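Local coordinates for xylose isomerase domain protein (Alicyclobacillus acidocaldarius subsp. acidocaldarius, PDB 3U0H), which adopts a xylose isomerase-like TIM-barrel fold and may act as an isomerase, at residues Leu68-Tyr73 against Arg125-Glu130; Asp74-Phe79 against Ile117-Arg122. All coordinates share one frame; numbering follows the deposited sequence.

Contact 1 of 2, residues Leu68-Tyr73 against Arg125-Glu130; sequences LPLNLY and RQVAVE
Leu-72, one of three leucines that meet Val-127, also lays its CB over one face of the Tyr-73 ring, 4.1 Å over the ring plane and nearer its border than its centre. In this TIM barrel, segment 68-73 is the loop leaving strand 62-67, and Val-127 belongs to the outer helix 113-131. The contact across the segments is purely apolar. Leu-68 and Val-127 meet end to end, Leu-68 CD1 standing 3.7 Å from Val-127 CG1. The chi1 of -176° sets Leu-68 CG opposite the backbone N and lets CD1 reach the helix. Leu-70 passes alongside Val-127, the two side chains running in opposing senses, with Leu-70 CD2 4.1 Å from Val-127 CG2. Leu-72 CD2 comes to the same CG2 methyl more loosely, at 4.4 Å. Val-127 thus gives one branch to Leu-68 and the other to Leu-70 and Leu-72, and it also touches Leu-83 and Leu-86 of the two helices that follow the loop. The loop has its own internal order: Pro-69 centres an inverse gamma turn, and Asn-71 forms an Asx turn, its OD1 accepting from Tyr-73 N at 2.9 Å with the donor tilted 24° from the carbonyl plane.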
ATOM      1  N   LEU A  68      -5.694  15.693  17.304  1.00 20.56           N
ATOM      2  CA  LEU A  68      -6.582  14.730  16.587  1.00 19.87           C
ATOM      3  C   LEU A  68      -8.029  14.782  17.039  1.00 20.97           C
ATOM      4  O   LEU A  68      -8.315  14.442  18.160  1.00 24.41           O
ATOM      5  CB  LEU A  68      -6.094  13.319  16.832  1.00 18.89           C
ATOM      6  CG  LEU A  68      -6.796  12.165  16.128  1.00 19.67           C
ATOM      7  CD1 LEU A  68      -6.807  12.396  14.595  1.00 17.29           C
ATOM      8  CD2 LEU A  68      -6.011  10.893  16.529  1.00 18.16           C
ATOM      9  N   PRO A  69      -8.969  15.172  16.174  1.00 20.51           N
ATOM     10  CA  PRO A  69     -10.338  15.322  16.748  1.00 21.79           C
ATOM     11  C   PRO A  69     -11.178  14.073  16.585  1.00 22.53           C
ATOM     12  O   PRO A  69     -12.155  14.073  15.843  1.00 22.91           O
ATOM     13  CB  PRO A  69     -10.933  16.468  15.914  1.00 19.60           C
ATOM     14  CG  PRO A  69     -10.310  16.206  14.579  1.00 19.68           C
ATOM     15  CD  PRO A  69      -8.871  15.800  14.857  1.00 19.83           C
ATOM     16  N   LEU A  70     -10.737  13.007  17.253  1.00 26.61           N
ATOM     17  CA  LEU A  70     -11.493  11.800  17.496  1.00 22.03           C
ATOM     18  C   LEU A  70     -10.845  11.063  18.664  1.00 24.00           C
ATOM     19  O   LEU A  70      -9.741  11.380  19.123  1.00 24.43           O
ATOM     20  CB  LEU A  70     -11.517  10.909  16.252  1.00 23.30           C
ATOM     21  CG  LEU A  70     -10.239  10.364  15.634  1.00 24.10           C
ATOM     22  CD1 LEU A  70      -9.509   9.294  16.443  1.00 22.04           C
ATOM     23  CD2 LEU A  70     -10.422   9.917  14.165  1.00 22.71           C
ATOM     24  N   ASN A  71     -11.515  10.019  19.099  1.00 23.01           N
ATOM     25  CA  ASN A  71     -11.118   9.280  20.246  1.00 24.56           C
ATOM     26  C   ASN A  71     -10.715   7.922  19.683  1.00 23.95           C
ATOM     27  O   ASN A  71     -11.542   7.190  19.117  1.00 20.79           O
ATOM     28  CB  ASN A  71     -12.320   9.209  21.198  1.00 24.98           C
ATOM     29  CG  ASN A  71     -12.044   8.445  22.490  1.00 28.86           C
ATOM     30  OD1 ASN A  71     -11.190   7.555  22.556  1.00 26.31           O
ATOM     31  ND2 ASN A  71     -12.825   8.784  23.541  1.00 33.77           N
ATOM     32  N   LEU A  72      -9.440   7.592  19.879  1.00 23.04           N
ATOM     33  CA  LEU A  72      -8.823   6.364  19.338  1.00 22.76           C
ATOM     34  C   LEU A  72      -9.300   5.095  20.056  1.00 22.90           C
ATOM     35  O   LEU A  72      -8.933   3.984  19.628  1.00 25.08           O
ATOM     36  CB  LEU A  72      -7.294   6.438  19.421  1.00 21.58           C
ATOM     37  CG  LEU A  72      -6.584   7.349  18.368  1.00 24.83           C
ATOM     38  CD1 LEU A  72      -5.163   7.650  18.828  1.00 22.01           C
ATOM     39  CD2 LEU A  72      -6.633   6.730  16.961  1.00 21.62           C
ATOM     40  N   TYR A  73     -10.101   5.267  21.112  1.00 21.68           N
ATOM     41  CA  TYR A  73     -10.577   4.198  21.980  1.00 22.72           C
ATOM     42  C   TYR A  73     -12.086   4.075  21.920  1.00 23.01           C
ATOM     43  O   TYR A  73     -12.645   3.295  22.665  1.00 26.98           O
ATOM     44  CB  TYR A  73     -10.046   4.335  23.465  1.00 24.53           C
ATOM     45  CG  TYR A  73      -8.568   4.741  23.490  1.00 23.63           C
ATOM     46  CD1 TYR A  73      -7.588   3.808  23.299  1.00 24.03           C
ATOM     47  CD2 TYR A  73      -8.182   6.085  23.567  1.00 23.13           C
ATOM     48  CE1 TYR A  73      -6.244   4.165  23.276  1.00 26.39           C
ATOM     49  CE2 TYR A  73      -6.840   6.462  23.526  1.00 22.62           C
ATOM     50  CZ  TYR A  73      -5.880   5.497  23.370  1.00 24.17           C
ATOM     51  OH  TYR A  73      -4.543   5.784  23.234  1.00 24.37           O
ATOM     52  N   ARG A 125      -2.912   4.069  11.917  1.00 18.69           N
ATOM     53  CA  ARG A 125      -2.567   3.843  10.512  1.00 16.68           C
ATOM     54  C   ARG A 125      -3.678   4.433   9.636  1.00 17.25           C
ATOM     55  O   ARG A 125      -3.413   5.158   8.658  1.00 17.46           O
ATOM     56  CB  ARG A 125      -2.406   2.338  10.251  1.00 16.10           C
ATOM     57  CG  ARG A 125      -2.144   1.964   8.815  1.00 17.50           C
ATOM     58  CD  ARG A 125      -2.324   0.432   8.602  1.00 18.74           C
ATOM     59  NE  ARG A 125      -1.582  -0.291   9.615  1.00 20.32           N
ATOM     60  CZ  ARG A 125      -1.860  -1.474  10.178  1.00 20.38           C
ATOM     61  NH1 ARG A 125      -2.888  -2.202   9.823  1.00 17.32           N
ATOM     62  NH2 ARG A 125      -1.023  -1.910  11.143  1.00 20.85           N
ATOM     63  N   GLN A 126      -4.920   4.065   9.947  1.00 17.66           N
ATOM     64  CA  GLN A 126      -6.088   4.610   9.230  1.00 18.10           C
ATOM     65  C   GLN A 126      -6.103   6.148   9.320  1.00 18.37           C
ATOM     66  O   GLN A 126      -6.354   6.822   8.342  1.00 19.93           O
ATOM     67  CB  GLN A 126      -7.375   3.996   9.739  1.00 18.79           C
ATOM     68  CG  GLN A 126      -7.602   2.542   9.313  1.00 19.69           C
ATOM     69  CD  GLN A 126      -8.890   1.947   9.900  1.00 20.32           C
ATOM     70  OE1 GLN A 126      -9.175   2.080  11.080  1.00 21.23           O
ATOM     71  NE2 GLN A 126      -9.661   1.311   9.073  1.00 20.23           N
ATOM     72  N   VAL A 127      -5.813   6.704  10.476  1.00 19.17           N
ATOM     73  CA  VAL A 127      -5.776   8.146  10.603  1.00 18.74           C
ATOM     74  C   VAL A 127      -4.680   8.720   9.710  1.00 20.01           C
ATOM     75  O   VAL A 127      -4.939   9.666   8.956  1.00 18.30           O
ATOM     76  CB  VAL A 127      -5.608   8.555  12.049  1.00 19.06           C
ATOM     77  CG1 VAL A 127      -5.234  10.042  12.206  1.00 18.34           C
ATOM     78  CG2 VAL A 127      -6.903   8.260  12.806  1.00 19.17           C
ATOM     79  N   ALA A 128      -3.489   8.126   9.763  1.00 19.55           N
ATOM     80  CA  ALA A 128      -2.353   8.628   9.014  1.00 19.61           C
ATOM     81  C   ALA A 128      -2.629   8.559   7.530  1.00 20.28           C
ATOM     82  O   ALA A 128      -2.302   9.460   6.801  1.00 21.09           O
ATOM     83  CB  ALA A 128      -1.131   7.789   9.320  1.00 19.39           C
ATOM     84  N   VAL A 129      -3.233   7.477   7.085  1.00 20.41           N
ATOM     85  CA  VAL A 129      -3.620   7.324   5.697  1.00 21.03           C
ATOM     86  C   VAL A 129      -4.618   8.385   5.224  1.00 21.51           C
ATOM     87  O   VAL A 129      -4.444   8.913   4.118  1.00 23.17           O
ATOM     88  CB  VAL A 129      -4.165   5.913   5.401  1.00 20.88           C
ATOM     89  CG1 VAL A 129      -4.837   5.840   4.013  1.00 16.97           C
ATOM     90  CG2 VAL A 129      -3.031   4.896   5.542  1.00 19.88           C
ATOM     91  N   GLU A 130      -5.597   8.774   6.035  1.00 21.67           N
ATOM     92  CA  GLU A 130      -6.555   9.806   5.595  1.00 22.85           C
ATOM     93  C   GLU A 130      -5.797  11.105   5.403  1.00 21.85           C
ATOM     94  O   GLU A 130      -6.274  12.010   4.697  1.00 20.62           O
ATOM     95  CB  GLU A 130      -7.708  10.052   6.598  1.00 27.35           C
ATOM     96  CG  GLU A 130      -8.713   8.918   6.675  1.00 30.48           C
ATOM     97  CD  GLU A 130      -9.297   8.639   5.311  1.00 32.21           C
ATOM     98  OE1 GLU A 130      -9.701   9.611   4.656  1.00 36.43           O
ATOM     99  OE2 GLU A 130      -9.294   7.483   4.860  1.00 36.17           O
TER

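Contact 2 of 2, residues Asp74-Phe79 against Ile117-Arg122; sequences DSEPVF and ISQLAR
Arg-122 grips the carboxylate of Glu-76 end-on in a two-bond salt bridge, one terminal nitrogen to each oxygen. The bond from Arg-122 NH2 to Glu-76 OE1 is 2.7 Å long and nearly straight at 172°; it runs in the guanidinium plane but meets OE1 from above the carboxylate plane. Arg-122 NH1 gives a more bent bond, also 2.7 Å, to Glu-76 OE2, reached on the syn side. The two flat groups are twisted 53° apart, so the bidentate pair is far from coplanar. Both chains bend to make the meeting possible: Glu-76 folds at chi2, and Arg-122 turns at chi2 and again at chi3, which brings the charged ends together although the nearest CA atoms of the segments, those of Glu-76 and Gln-119, are 10.0 Å apart. Each ion has further partners: Glu-76 OE1 forms a salt bridge with Arg-123 NH2, while Arg-122 NH1 hydrogen-bonds Gln-126 OE1 and Arg-122 NE pairs with Glu-167 OE1 of the second subunit. The bridge joins two outer helices of the TIM barrel, 76-84 and 113-131, at the start of the former, where Ser-75 is the N-cap. The carboxylate of Glu-76, in the first turn, may also be favoured by that helix end. A glycerol, probably from the crystallisation liquor, lies about 3 Å, nearest atoms, from the Arg-122 side chain. Next to the ion pair the Phe-79 side chain runs antiparallel alongside Arg-122, Phe-79 CE2 being 3.8 Å from Arg-122 NH1. Ring and guanidinium planes are 71° apart, so they do not stack in parallel. Gln-119 lies farther out, its extended chain leaving NE2 4.3 Å from Glu-76 OE1.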
ATOM      1  N   ASP A  74     -12.763   4.731  20.986  1.00 23.66           N
ATOM      2  CA  ASP A  74     -14.217   4.577  20.883  1.00 23.22           C
ATOM      3  C   ASP A  74     -14.554   3.190  20.364  1.00 24.39           C
ATOM      4  O   ASP A  74     -13.673   2.416  19.951  1.00 23.90           O
ATOM      5  CB  ASP A  74     -14.828   5.602  19.946  1.00 25.12           C
ATOM      6  CG  ASP A  74     -15.376   6.819  20.672  1.00 31.06           C
ATOM      7  OD1 ASP A  74     -15.878   6.663  21.794  1.00 36.33           O
ATOM      8  OD2 ASP A  74     -15.316   7.951  20.142  1.00 30.89           O
ATOM      9  N   SER A  75     -15.840   2.875  20.428  1.00 22.73           N
ATOM     10  CA  SER A  75     -16.402   1.758  19.702  1.00 24.57           C
ATOM     11  C   SER A  75     -16.078   1.930  18.188  1.00 24.62           C
ATOM     12  O   SER A  75     -15.823   3.060  17.722  1.00 20.45           O
ATOM     13  CB  SER A  75     -17.931   1.701  19.949  1.00 26.01           C
ATOM     14  OG  SER A  75     -18.569   2.853  19.347  1.00 28.78           O
ATOM     15  N   GLU A  76     -16.068   0.814  17.449  1.00 22.48           N
ATOM     16  CA  GLU A  76     -15.702   0.826  16.030  1.00 25.14           C
ATOM     17  C   GLU A  76     -16.632   1.769  15.219  1.00 26.45           C
ATOM     18  O   GLU A  76     -16.111   2.598  14.478  1.00 27.25           O
ATOM     19  CB  GLU A  76     -15.671  -0.606  15.383  1.00 25.82           C
ATOM     20  CG  GLU A  76     -14.856  -0.734  14.065  1.00 26.26           C
ATOM     21  CD  GLU A  76     -13.374  -0.254  14.120  1.00 26.82           C
ATOM     22  OE1 GLU A  76     -12.684  -0.393  15.160  1.00 25.54           O
ATOM     23  OE2 GLU A  76     -12.866   0.251  13.102  1.00 25.64           O
ATOM     24  N   PRO A  77     -17.994   1.663  15.381  1.00 26.32           N
ATOM     25  CA  PRO A  77     -18.865   2.493  14.541  1.00 24.54           C
ATOM     26  C   PRO A  77     -18.649   4.001  14.796  1.00 24.21           C
ATOM     27  O   PRO A  77     -18.732   4.775  13.868  1.00 23.26           O
ATOM     28  CB  PRO A  77     -20.274   2.072  14.962  1.00 24.83           C
ATOM     29  CG  PRO A  77     -20.108   0.783  15.726  1.00 25.98           C
ATOM     30  CD  PRO A  77     -18.784   0.929  16.395  1.00 24.65           C
ATOM     31  N   VAL A  78     -18.372   4.405  16.030  1.00 21.48           N
ATOM     32  CA  VAL A  78     -18.171   5.836  16.319  1.00 21.69           C
ATOM     33  C   VAL A  78     -16.816   6.260  15.768  1.00 25.47           C
ATOM     34  O   VAL A  78     -16.690   7.327  15.154  1.00 29.54           O
ATOM     35  CB  VAL A  78     -18.302   6.133  17.836  1.00 21.60           C
ATOM     36  CG1 VAL A  78     -17.967   7.595  18.165  1.00 20.83           C
ATOM     37  CG2 VAL A  78     -19.699   5.720  18.366  1.00 17.80           C
ATOM     38  N   PHE A  79     -15.804   5.407  15.966  1.00 25.64           N
ATOM     39  CA  PHE A  79     -14.484   5.677  15.454  1.00 25.60           C
ATOM     40  C   PHE A  79     -14.522   5.842  13.934  1.00 24.80           C
ATOM     41  O   PHE A  79     -14.002   6.819  13.401  1.00 25.61           O
ATOM     42  CB  PHE A  79     -13.437   4.592  15.845  1.00 23.89           C
ATOM     43  CG  PHE A  79     -12.167   4.711  15.073  1.00 21.61           C
ATOM     44  CD1 PHE A  79     -11.323   5.763  15.313  1.00 23.08           C
ATOM     45  CD2 PHE A  79     -11.877   3.845  14.038  1.00 22.53           C
ATOM     46  CE1 PHE A  79     -10.176   5.941  14.575  1.00 23.97           C
ATOM     47  CE2 PHE A  79     -10.721   4.000  13.303  1.00 24.15           C
ATOM     48  CZ  PHE A  79      -9.857   5.058  13.589  1.00 24.45           C
ATOM     49  N   ILE A 117      -2.898  -2.909  21.775  1.00 19.37           N
ATOM     50  CA  ILE A 117      -1.805  -2.451  20.930  1.00 18.90           C
ATOM     51  C   ILE A 117      -2.137  -2.674  19.469  1.00 18.61           C
ATOM     52  O   ILE A 117      -1.879  -1.794  18.666  1.00 17.42           O
ATOM     53  CB  ILE A 117      -0.441  -3.147  21.243  1.00 17.61           C
ATOM     54  CG1 ILE A 117      -0.039  -2.854  22.687  1.00 18.12           C
ATOM     55  CG2 ILE A 117       0.656  -2.673  20.337  1.00 18.66           C
ATOM     56  CD1 ILE A 117       1.309  -3.430  23.177  1.00 18.40           C
ATOM     57  N   SER A 118      -2.716  -3.815  19.119  1.00 18.19           N
ATOM     58  CA  SER A 118      -3.023  -4.084  17.720  1.00 18.14           C
ATOM     59  C   SER A 118      -4.113  -3.134  17.159  1.00 20.58           C
ATOM     60  O   SER A 118      -3.959  -2.600  16.032  1.00 19.20           O
ATOM     61  CB  SER A 118      -3.516  -5.508  17.540  1.00 18.94           C
ATOM     62  OG  SER A 118      -2.579  -6.449  17.995  1.00 17.00           O
ATOM     63  N   GLN A 119      -5.200  -2.935  17.941  1.00 18.21           N
ATOM     64  CA  GLN A 119      -6.267  -2.098  17.480  1.00 18.72           C
ATOM     65  C   GLN A 119      -5.729  -0.664  17.357  1.00 18.94           C
ATOM     66  O   GLN A 119      -6.008   0.059  16.363  1.00 18.39           O
ATOM     67  CB  GLN A 119      -7.472  -2.133  18.422  1.00 17.79           C
ATOM     68  CG  GLN A 119      -8.594  -1.302  17.900  1.00 19.02           C
ATOM     69  CD  GLN A 119      -9.830  -1.283  18.795  1.00 19.84           C
ATOM     70  OE1 GLN A 119     -10.010  -0.380  19.653  1.00 20.98           O
ATOM     71  NE2 GLN A 119     -10.696  -2.222  18.564  1.00 16.34           N
ATOM     72  N   LEU A 120      -5.007  -0.241  18.372  1.00 17.78           N
ATOM     73  CA  LEU A 120      -4.507   1.115  18.346  1.00 20.35           C
ATOM     74  C   LEU A 120      -3.536   1.338  17.111  1.00 20.18           C
ATOM     75  O   LEU A 120      -3.611   2.360  16.433  1.00 19.03           O
ATOM     76  CB  LEU A 120      -3.884   1.483  19.699  1.00 18.68           C
ATOM     77  CG  LEU A 120      -3.365   2.908  19.797  1.00 18.85           C
ATOM     78  CD1 LEU A 120      -4.514   3.873  19.808  1.00 18.66           C
ATOM     79  CD2 LEU A 120      -2.474   3.099  21.030  1.00 19.15           C
ATOM     80  N   ALA A 121      -2.677   0.362  16.814  1.00 20.87           N
ATOM     81  CA  ALA A 121      -1.763   0.421  15.638  1.00 20.45           C
ATOM     82  C   ALA A 121      -2.595   0.614  14.384  1.00 19.87           C
ATOM     83  O   ALA A 121      -2.303   1.481  13.542  1.00 21.02           O
ATOM     84  CB  ALA A 121      -0.904  -0.843  15.493  1.00 18.04           C
ATOM     85  N   ARG A 122      -3.656  -0.149  14.267  1.00 19.90           N
ATOM     86  CA  ARG A 122      -4.444  -0.129  13.028  1.00 20.81           C
ATOM     87  C   ARG A 122      -5.223   1.179  12.841  1.00 21.16           C
ATOM     88  O   ARG A 122      -5.406   1.647  11.742  1.00 23.88           O
ATOM     89  CB  ARG A 122      -5.369  -1.342  12.965  1.00 20.03           C
ATOM     90  CG  ARG A 122      -6.270  -1.384  11.728  1.00 20.52           C
ATOM     91  CD  ARG A 122      -7.635  -0.750  11.968  1.00 22.12           C
ATOM     92  NE  ARG A 122      -8.416  -1.299  13.092  1.00 21.87           N
ATOM     93  CZ  ARG A 122      -9.608  -0.834  13.499  1.00 23.93           C
ATOM     94  NH1 ARG A 122     -10.179   0.232  12.932  1.00 23.80           N
ATOM     95  NH2 ARG A 122     -10.240  -1.450  14.490  1.00 25.37           N
TER

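Overall arrangement
From the N terminus, the chain leaves strand 62-67 into loop 68-73, enters helix 76-84 through 74-79, then runs through helix 86-95 and strand 100-104 to helix 113-131. There 117-122 comes first and closes contact 2; 125-130 follows and closes contact 1, so contact 2 is nested inside the loop closed by contact 1. Their centres are 9 Å apart. Together they tie the exit of one barrel strand and the start of its outer helix to successive turns of helix 113-131. The two contacts merge where Leu-70 CD1 lies 3.9 Å from Phe-79 CE1 and where Leu-72 CB packs 3.8 Å from Leu-120 CD1.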